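Long-range contacts in acetylene hydratase (Pelobacter acetylenicus, PDB 2E7Z), which catalyses the hydration of acetylene to acetaldehyde, using a tungsten-bis(molybdopterin guanine dinucleotide) cofactor and one [4Fe-4S] cluster: residues A[114-119]-A[511-516]; A[598-603]-A[714-719]; A[647-652]-A[718-723]. One frame throughout, in Å; residues are numbered along the deposited sequence.

Contact 1 (A[114-119]-A[511-516]); sequences SEYGTL and KDRLEL
Ser114 meets the guanidinium of Arg513 at its edge. Arg513 NH1 donates to Ser114 OG over 3.0 Å, with OG only 8° out of the guanidinium plane. The bond is bent, 145° at the hydrogen. The ring of Tyr116 also has Arg513 at an edge: Arg513 CG lies near the ring plane, 4.3 Å from Tyr116 CE2. Next to Arg513 along the helix, Leu516 sends one methyl into the bend of 114-119. Leu516 holds CG anti to its backbone N (chi1 175°), which brings CD2 to 3.8 Å from Tyr116 CD2. It meets Thr118 CG2 tip to tip at 3.7 Å, and lies 3.4 Å from Glu115 O. Thr118 N closes a type I' turn on Glu115 O, leading into helix 118-126, and Thr118 OG1 adds a second bond to that oxygen. Glu115 OE1 accepts from Leu119 N at the start of the same helix. Ser114 OG is also bonded to Gln112 O, and Tyr116 OH to Val465 N. Arg513 NH1 makes a salt bridge with Asp457, a cofactor-binding residue. The charge of Arg513 is thus probably balanced by Asp457. The in-plane bond to Ser114 would limit its turning, while Leu516 supplies the apolar packing between the two helix starts.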
# COMPACT_ATOMS: atom_id res chain seq x y z
N SER A 114 -7.56 -4.59 13.73
CA SER A 114 -8.25 -4.54 15.01
C SER A 114 -9.53 -3.73 15.04
O SER A 114 -10.22 -3.79 16.05
CB SER A 114 -7.31 -3.99 16.09
OG SER A 114 -6.29 -4.94 16.36
N GLU A 115 -9.89 -3.00 13.97
CA GLU A 115 -11.06 -2.13 14.10
C GLU A 115 -12.28 -2.58 13.29
O GLU A 115 -13.39 -2.15 13.62
CB GLU A 115 -10.73 -0.65 13.88
CG GLU A 115 -9.98 -0.25 12.60
CD GLU A 115 -10.82 -0.11 11.34
OE1 GLU A 115 -12.08 0.03 11.39
OE2 GLU A 115 -10.21 -0.09 10.24
N TYR A 116 -12.12 -3.41 12.26
CA TYR A 116 -13.24 -4.13 11.65
C TYR A 116 -14.29 -3.19 11.06
O TYR A 116 -15.45 -3.58 10.91
CB TYR A 116 -13.87 -5.12 12.62
CG TYR A 116 -12.90 -6.17 13.10
CD1 TYR A 116 -12.62 -7.29 12.33
CD2 TYR A 116 -12.19 -6.00 14.30
CE1 TYR A 116 -11.70 -8.25 12.74
CE2 TYR A 116 -11.24 -6.95 14.72
CZ TYR A 116 -11.00 -8.06 13.92
OH TYR A 116 -10.08 -9.02 14.28
N GLY A 117 -13.89 -1.99 10.66
CA GLY A 117 -14.81 -1.00 10.08
C GLY A 117 -15.21 0.11 11.02
O GLY A 117 -15.86 1.10 10.59
N THR A 118 -14.86 -0.02 12.31
CA THR A 118 -15.30 0.97 13.27
C THR A 118 -14.58 2.31 13.15
O THR A 118 -15.10 3.31 13.64
CB THR A 118 -15.24 0.45 14.72
OG1 THR A 118 -13.89 0.13 15.08
CG2 THR A 118 -16.14 -0.77 14.90
N LEU A 119 -13.41 2.35 12.49
CA LEU A 119 -12.75 3.62 12.31
C LEU A 119 -13.52 4.51 11.35
O LEU A 119 -13.82 5.64 11.69
CB LEU A 119 -11.28 3.39 11.89
CG LEU A 119 -10.40 4.64 11.72
CD1 LEU A 119 -10.57 5.39 10.37
CD2 LEU A 119 -10.48 5.61 12.91
N LYS A 511 -18.58 -3.86 23.44
CA LYS A 511 -17.89 -3.27 24.59
C LYS A 511 -16.37 -3.35 24.50
O LYS A 511 -15.67 -2.58 25.17
CB LYS A 511 -18.33 -3.89 25.93
CG LYS A 511 -19.81 -3.75 26.24
CD LYS A 511 -20.33 -2.33 26.02
CE LYS A 511 -21.85 -2.28 26.17
NZ LYS A 511 -22.37 -0.94 25.78
N ASP A 512 -15.86 -4.28 23.69
CA ASP A 512 -14.42 -4.44 23.49
C ASP A 512 -14.19 -5.13 22.16
O ASP A 512 -15.12 -5.51 21.45
CB ASP A 512 -13.76 -5.20 24.65
CG ASP A 512 -14.43 -6.54 24.96
OD1 ASP A 512 -14.98 -7.18 24.05
OD2 ASP A 512 -14.40 -6.95 26.15
N ARG A 513 -12.91 -5.25 21.81
CA ARG A 513 -12.55 -5.84 20.55
C ARG A 513 -13.07 -7.26 20.42
O ARG A 513 -13.44 -7.68 19.34
CB ARG A 513 -11.04 -5.74 20.29
CG ARG A 513 -10.68 -6.27 18.90
CD ARG A 513 -9.20 -6.23 18.60
NE ARG A 513 -8.48 -6.88 19.70
CZ ARG A 513 -7.19 -6.74 19.97
NH1 ARG A 513 -6.39 -6.08 19.14
NH2 ARG A 513 -6.67 -7.28 21.10
N LEU A 514 -13.12 -8.01 21.51
CA LEU A 514 -13.59 -9.39 21.40
C LEU A 514 -15.06 -9.42 21.00
O LEU A 514 -15.48 -10.23 20.16
CB LEU A 514 -13.35 -10.15 22.70
CG LEU A 514 -13.86 -11.60 22.73
CD1 LEU A 514 -13.26 -12.44 21.61
CD2 LEU A 514 -13.56 -12.19 24.10
N GLU A 515 -15.86 -8.52 21.56
CA GLU A 515 -17.26 -8.50 21.14
C GLU A 515 -17.41 -8.11 19.67
O GLU A 515 -18.28 -8.61 18.95
CB GLU A 515 -18.08 -7.54 22.02
CG GLU A 515 -18.34 -8.06 23.42
CD GLU A 515 -19.37 -7.26 24.20
OE1 GLU A 515 -20.04 -6.35 23.66
OE2 GLU A 515 -19.49 -7.56 25.41
N LEU A 516 -16.56 -7.19 19.22
CA LEU A 516 -16.56 -6.77 17.83
C LEU A 516 -16.10 -7.91 16.90
O LEU A 516 -16.73 -8.12 15.84
CB LEU A 516 -15.66 -5.54 17.70
CG LEU A 516 -15.44 -5.01 16.27
CD1 LEU A 516 -16.78 -4.65 15.59
CD2 LEU A 516 -14.55 -3.78 16.35

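Contact 2 (A[598-603]-A[714-719]). With MGD (2-amino-5,6-dimercapto-7-methyl-3,7,8a,9-tetrahydro-8-oxa-1,3,9,10-tetraaza-anthracen-4-one guanosine dinucleotide), chain F.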
# COMPACT_ATOMS: atom_id res chain seq x y z
N LEU A 598 15.85 8.45 -11.13
CA LEU A 598 15.60 8.01 -9.77
C LEU A 598 14.65 6.85 -9.63
O LEU A 598 13.61 6.80 -10.28
CB LEU A 598 15.00 9.17 -8.97
CG LEU A 598 14.77 8.96 -7.46
CD1 LEU A 598 16.10 8.99 -6.74
CD2 LEU A 598 13.82 10.04 -6.93
N PHE A 599 15.02 5.95 -8.73
CA PHE A 599 14.16 4.89 -8.22
C PHE A 599 14.13 5.01 -6.69
O PHE A 599 15.14 4.78 -6.05
CB PHE A 599 14.74 3.53 -8.70
CG PHE A 599 14.33 2.34 -7.87
CD1 PHE A 599 13.05 2.25 -7.34
CD2 PHE A 599 15.22 1.27 -7.68
CE1 PHE A 599 12.67 1.16 -6.57
CE2 PHE A 599 14.85 0.17 -6.91
CZ PHE A 599 13.56 0.12 -6.37
N ALA A 600 12.99 5.38 -6.10
CA ALA A 600 12.84 5.37 -4.64
C ALA A 600 12.15 4.09 -4.21
O ALA A 600 11.04 3.83 -4.65
CB ALA A 600 12.02 6.59 -4.18
N GLY A 601 12.81 3.29 -3.37
CA GLY A 601 12.26 2.02 -2.95
C GLY A 601 13.35 0.99 -2.74
O GLY A 601 14.46 1.33 -2.32
N LEU A 602 13.03 -0.26 -3.09
CA LEU A 602 13.88 -1.44 -2.88
C LEU A 602 13.81 -1.83 -1.41
O LEU A 602 14.50 -1.27 -0.56
CB LEU A 602 15.31 -1.31 -3.41
CG LEU A 602 15.95 -2.63 -3.92
CD1 LEU A 602 17.40 -2.38 -4.28
CD2 LEU A 602 15.88 -3.76 -2.95
N ARG A 603 12.91 -2.77 -1.14
CA ARG A 603 12.66 -3.18 0.23
C ARG A 603 13.82 -3.99 0.77
O ARG A 603 14.42 -4.80 0.04
CB ARG A 603 11.37 -3.99 0.30
CG ARG A 603 10.17 -3.27 -0.26
CD ARG A 603 9.89 -1.93 0.41
NE ARG A 603 8.68 -1.35 -0.16
CZ ARG A 603 8.39 -0.05 -0.25
NH1 ARG A 603 9.22 0.88 0.20
NH2 ARG A 603 7.25 0.31 -0.81
N PRO A 714 1.81 10.17 -6.32
CA PRO A 714 3.11 10.63 -6.80
C PRO A 714 3.94 9.57 -7.53
O PRO A 714 3.91 8.38 -7.20
CB PRO A 714 3.81 11.06 -5.51
CG PRO A 714 3.28 10.08 -4.49
CD PRO A 714 1.81 9.92 -4.87
N ASN A 715 4.72 10.05 -8.49
CA ASN A 715 5.64 9.23 -9.23
C ASN A 715 6.94 9.07 -8.41
O ASN A 715 7.54 10.08 -7.98
CB ASN A 715 5.89 9.90 -10.58
CG ASN A 715 7.06 9.31 -11.32
OD1 ASN A 715 6.89 8.39 -12.14
ND2 ASN A 715 8.25 9.81 -11.04
N LEU A 716 7.38 7.82 -8.21
CA LEU A 716 8.58 7.47 -7.42
C LEU A 716 9.57 6.60 -8.17
O LEU A 716 10.72 6.43 -7.74
CB LEU A 716 8.17 6.66 -6.16
CG LEU A 716 7.84 7.44 -4.92
CD1 LEU A 716 6.46 8.13 -5.06
CD2 LEU A 716 7.92 6.50 -3.71
N ARG A 717 9.10 5.99 -9.26
CA ARG A 717 9.84 4.91 -9.91
C ARG A 717 10.05 5.30 -11.36
O ARG A 717 9.16 5.16 -12.20
CB ARG A 717 9.07 3.59 -9.75
CG ARG A 717 9.09 3.09 -8.33
CD ARG A 717 8.31 1.79 -8.15
NE ARG A 717 8.34 1.45 -6.73
CZ ARG A 717 8.94 0.40 -6.18
NH1 ARG A 717 9.52 -0.56 -6.91
NH2 ARG A 717 8.96 0.30 -4.86
N GLY A 718 11.25 5.82 -11.62
CA GLY A 718 11.57 6.47 -12.89
C GLY A 718 10.95 7.85 -12.90
O GLY A 718 10.31 8.26 -11.93
N GLY A 719 11.15 8.58 -13.99
CA GLY A 719 10.38 9.80 -14.25
C GLY A 719 10.82 11.02 -13.48
O GLY A 719 10.18 12.07 -13.57
PB MGD F . 11.19 -3.11 -3.94
O1B MGD F . 11.99 -4.09 -3.13
O2B MGD F . 11.11 -1.69 -3.46
O3B MGD F . 9.67 -3.62 -4.08
O3A MGD F . 8.06 -5.23 -3.08
PA MGD F . 9.10 -5.11 -4.29
O1A MGD F . 8.30 -5.03 -5.57
O2A MGD F . 10.12 -6.22 -4.13
O5' MGD F . 11.75 -3.11 -5.44
C5' MGD F . 11.88 -4.38 -6.07
C4' MGD F . 12.35 -4.19 -7.50
O4' MGD F . 11.49 -3.27 -8.18
C3' MGD F . 13.76 -3.62 -7.54
O3' MGD F . 14.65 -4.63 -8.04
C2' MGD F . 13.67 -2.45 -8.50
O2' MGD F . 14.72 -2.40 -9.46
C1' MGD F . 12.33 -2.70 -9.17
N9 MGD F . 11.75 -1.50 -9.80
C8 MGD F . 11.83 -0.22 -9.38
N7 MGD F . 11.17 0.63 -10.21
C5 MGD F . 10.67 -0.14 -11.21
C6 MGD F . 9.88 0.09 -12.44
O6 MGD F . 9.54 1.24 -12.78
N1 MGD F . 9.56 -0.98 -13.18
C2 MGD F . 9.92 -2.24 -12.86
N2 MGD F . 9.54 -3.26 -13.67
N3 MGD F . 10.65 -2.52 -11.75
C4 MGD F . 11.04 -1.53 -10.92
C10 MGD F . 7.21 -4.18 -2.61
C11 MGD F . 6.57 -4.79 -1.36
O11 MGD F . 7.60 -5.32 -0.51
C12 MGD F . 5.69 -3.82 -0.60
S12 MGD F . 4.78 -2.65 -1.43
C13 MGD F . 5.61 -3.86 0.74
S13 MGD F . 4.51 -2.91 1.63
C14 MGD F . 6.53 -4.73 1.54
N15 MGD F . 7.64 -3.95 2.06
C16 MGD F . 8.69 -4.63 2.57
C17 MGD F . 9.70 -4.03 3.47
O17 MGD F . 9.63 -2.82 3.80
N18 MGD F . 10.70 -4.81 3.91
C19 MGD F . 10.82 -6.11 3.56
N19 MGD F . 11.86 -6.82 4.06
N20 MGD F . 9.95 -6.73 2.73
C21 MGD F . 8.90 -6.05 2.22
N22 MGD F . 8.03 -6.66 1.39
C23 MGD F . 7.04 -5.89 0.67
O HOH W 1 8.90 2.67 -3.36
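Phe599 and Arg717 lie side by side on one face of the sheet, as an antiparallel non-hydrogen-bonded pair. Backbone bonds flank them: Ala600 N donates to Leu716 O over 3.0 Å, nearly straight at 175°, and Gly718 N to Leu598 O over 2.9 Å. Asn715 ND2 satisfies Gly718 O. Segment 598-603 lies in the molydopterin dinucleotide binding domain, and Phe599 to Arg603 and Arg717 bind W-bis-MGD. Arg717 runs extended from CG to NE, which carries its guanidinium past the ring to the MGD diphosphate. There Arg717 NH2 donates to MGD O2B over 3.2 Å and to a water at 2.8 Å. The same water donates to Ala600 O, so this carbonyl is reached by the arginine indirectly. Arg717 NH1 has a weak bond to Ser293. On the other phosphate oxygen, Arg603 N donates to MGD O1B over 2.6 Å. Leu602 N also points at O2B, but that bond is modelled doubtfully short. Arg603 NH1 bonds to O17 of the second MGD, so this residue touches both MGD groups of the one tungsten cofactor. Phe599 CE1 lies over one face of the Arg717 guanidinium, the planes 58° apart. MGD C8, on the guanine, lies over a face of the Phe599 ring, 3.2 Å from CE1. An alanine here would remove that ring, and is likely to leave the guanine and the Arg717 guanidinium less firmly placed. Gly601 leaves room for Arg717 NH2, where a CB would clash. The amide of Arg603 and the guanidinium of Arg717 meet the phosphate charge, consistent with a firmly held dinucleotide.

Contact 3 (A[647-652]-A[718-723]); sequences VETTHG and GGILAK
Glu648 O takes a hydrogen bond from Lys723 N and a weaker CA-H...O contact from Ala722 CA, both on strand 720-726. The Lys723 N bond spans 2.8 Å, in the carbonyl plane, and the Ala722 CA contact 3.2 Å. In return Glu648 N donates to Lys723 O over 2.9 Å, so Glu648 and Lys723 form an antiparallel hydrogen-bonded pair. Their side chains share a face of the sheet, Glu648 CB packing on Lys723 CG at 3.9 Å. The Lys723 chain bends at chi3 (84°), and its NZ meets Glu648 OE2 through one water rather than directly. Each charge has another partner: Glu648 OE1 is bonded to Tyr725 OH, and Lys723 NZ is in a salt bridge with Glu593. Lys723 also makes a cation-pi contact with Tyr594. Past Thr649 direct backbone bonds give way to a water, which bridges Thr650 N to Leu721 O. The methyl of Thr649 packs on Ile720, with Thr649 CG2 3.7 Å from Ile720 CG2. Its hydroxyl faces its own loop: Thr649 OG1 accepts from His651 N over 3.0 Å, an ST turn, and is bonded to Val699 O. The turn starts the bend that leads from strand 644-648 into 653-660. Strand 720-726 has 644-648 on one side and 596-600 on the other, while Val647 reaches Leu654 on strand 653-660 and Ile669 and Ile671 on strand 668-671.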
# COMPACT_ATOMS: atom_id res chain seq x y z
N VAL A 647 21.85 12.84 -2.35
CA VAL A 647 21.14 12.58 -3.59
C VAL A 647 20.06 13.64 -3.66
O VAL A 647 19.28 13.80 -2.72
CB VAL A 647 20.55 11.16 -3.64
CG1 VAL A 647 19.78 10.94 -4.92
CG2 VAL A 647 21.68 10.12 -3.48
N GLU A 648 20.04 14.39 -4.76
CA GLU A 648 19.22 15.59 -4.84
C GLU A 648 18.41 15.59 -6.13
O GLU A 648 18.94 15.34 -7.23
CB GLU A 648 20.11 16.83 -4.77
CG GLU A 648 19.34 18.16 -4.89
CD GLU A 648 20.18 19.40 -4.61
OE1 GLU A 648 21.38 19.30 -4.30
OE2 GLU A 648 19.61 20.52 -4.70
N THR A 649 17.12 15.87 -6.01
CA THR A 649 16.25 16.13 -7.15
C THR A 649 15.95 17.62 -7.17
O THR A 649 16.38 18.37 -6.27
CB THR A 649 14.93 15.38 -6.98
OG1 THR A 649 14.23 15.93 -5.85
CG2 THR A 649 15.14 13.88 -6.79
N THR A 650 15.13 18.06 -8.12
CA THR A 650 14.70 19.45 -8.13
C THR A 650 13.86 19.79 -6.88
O THR A 650 13.75 20.97 -6.53
CB THR A 650 13.90 19.79 -9.38
OG1 THR A 650 12.77 18.91 -9.52
CG2 THR A 650 14.78 19.73 -10.64
N HIS A 651 13.30 18.78 -6.20
CA HIS A 651 12.45 19.02 -5.04
C HIS A 651 13.22 19.12 -3.72
O HIS A 651 12.84 19.89 -2.86
CB HIS A 651 11.41 17.92 -4.91
CG HIS A 651 10.33 18.27 -3.95
ND1 HIS A 651 10.31 17.82 -2.64
CD2 HIS A 651 9.28 19.10 -4.09
CE1 HIS A 651 9.26 18.35 -2.03
NE2 HIS A 651 8.63 19.13 -2.88
N GLY A 652 14.25 18.31 -3.54
CA GLY A 652 14.96 18.31 -2.27
C GLY A 652 16.06 17.28 -2.30
O GLY A 652 16.35 16.73 -3.35
N GLY A 718 11.25 5.82 -11.62
CA GLY A 718 11.57 6.47 -12.89
C GLY A 718 10.95 7.85 -12.90
O GLY A 718 10.31 8.26 -11.93
N GLY A 719 11.15 8.58 -13.99
CA GLY A 719 10.38 9.80 -14.25
C GLY A 719 10.82 11.02 -13.48
O GLY A 719 10.18 12.07 -13.57
N ILE A 720 11.92 10.88 -12.77
CA ILE A 720 12.51 11.95 -11.97
C ILE A 720 14.02 11.90 -12.19
O ILE A 720 14.60 10.82 -12.21
CB ILE A 720 12.23 11.77 -10.45
CG1 ILE A 720 10.75 11.94 -10.11
CG2 ILE A 720 13.05 12.73 -9.61
CD1 ILE A 720 10.48 11.48 -8.65
N LEU A 721 14.64 13.06 -12.35
CA LEU A 721 16.08 13.15 -12.47
C LEU A 721 16.71 13.55 -11.14
O LEU A 721 16.10 14.27 -10.31
CB LEU A 721 16.46 14.15 -13.58
CG LEU A 721 16.05 13.73 -15.00
CD1 LEU A 721 15.98 14.94 -15.93
CD2 LEU A 721 16.98 12.64 -15.56
N ALA A 722 17.92 13.07 -10.93
CA ALA A 722 18.68 13.30 -9.71
C ALA A 722 20.17 13.51 -9.97
O ALA A 722 20.71 13.06 -10.99
CB ALA A 722 18.48 12.16 -8.73
N LYS A 723 20.82 14.18 -9.02
CA LYS A 723 22.28 14.26 -8.99
C LYS A 723 22.78 13.68 -7.68
O LYS A 723 22.04 13.65 -6.68
CB LYS A 723 22.77 15.70 -9.14
CG LYS A 723 22.31 16.63 -8.02
CD LYS A 723 22.99 17.99 -8.08
CE LYS A 723 22.28 18.91 -9.02
NZ LYS A 723 22.60 20.36 -8.76
O HOH W 2 20.26 21.56 -7.29
O HOH W 3 14.93 16.54 -10.45

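In the fold
Contact 1 is complete before the chain reaches contact 2, and lies on the other side of the chain's centre from contacts 2 and 3. Its centre is about 36 Å from that of contact 2 and about 43 Å from that of contact 3. It joins the starts of helices 118-126 and 513-520, near cofactor-binding residues. Contacts 2 and 3 are only about 10 Å apart between centres and share Gly718 and Gly719, where the chain changes direction. Both reach one mixed sheet, in which strands 596-600 and 720-726 are neighbours. Leu716 and Arg717, just before the glycines, line the pockets of the two MGD groups, and the residues after them extend the sheet away from the cofactor. The C-terminal end of the chain thus links cofactor binding to this sheet.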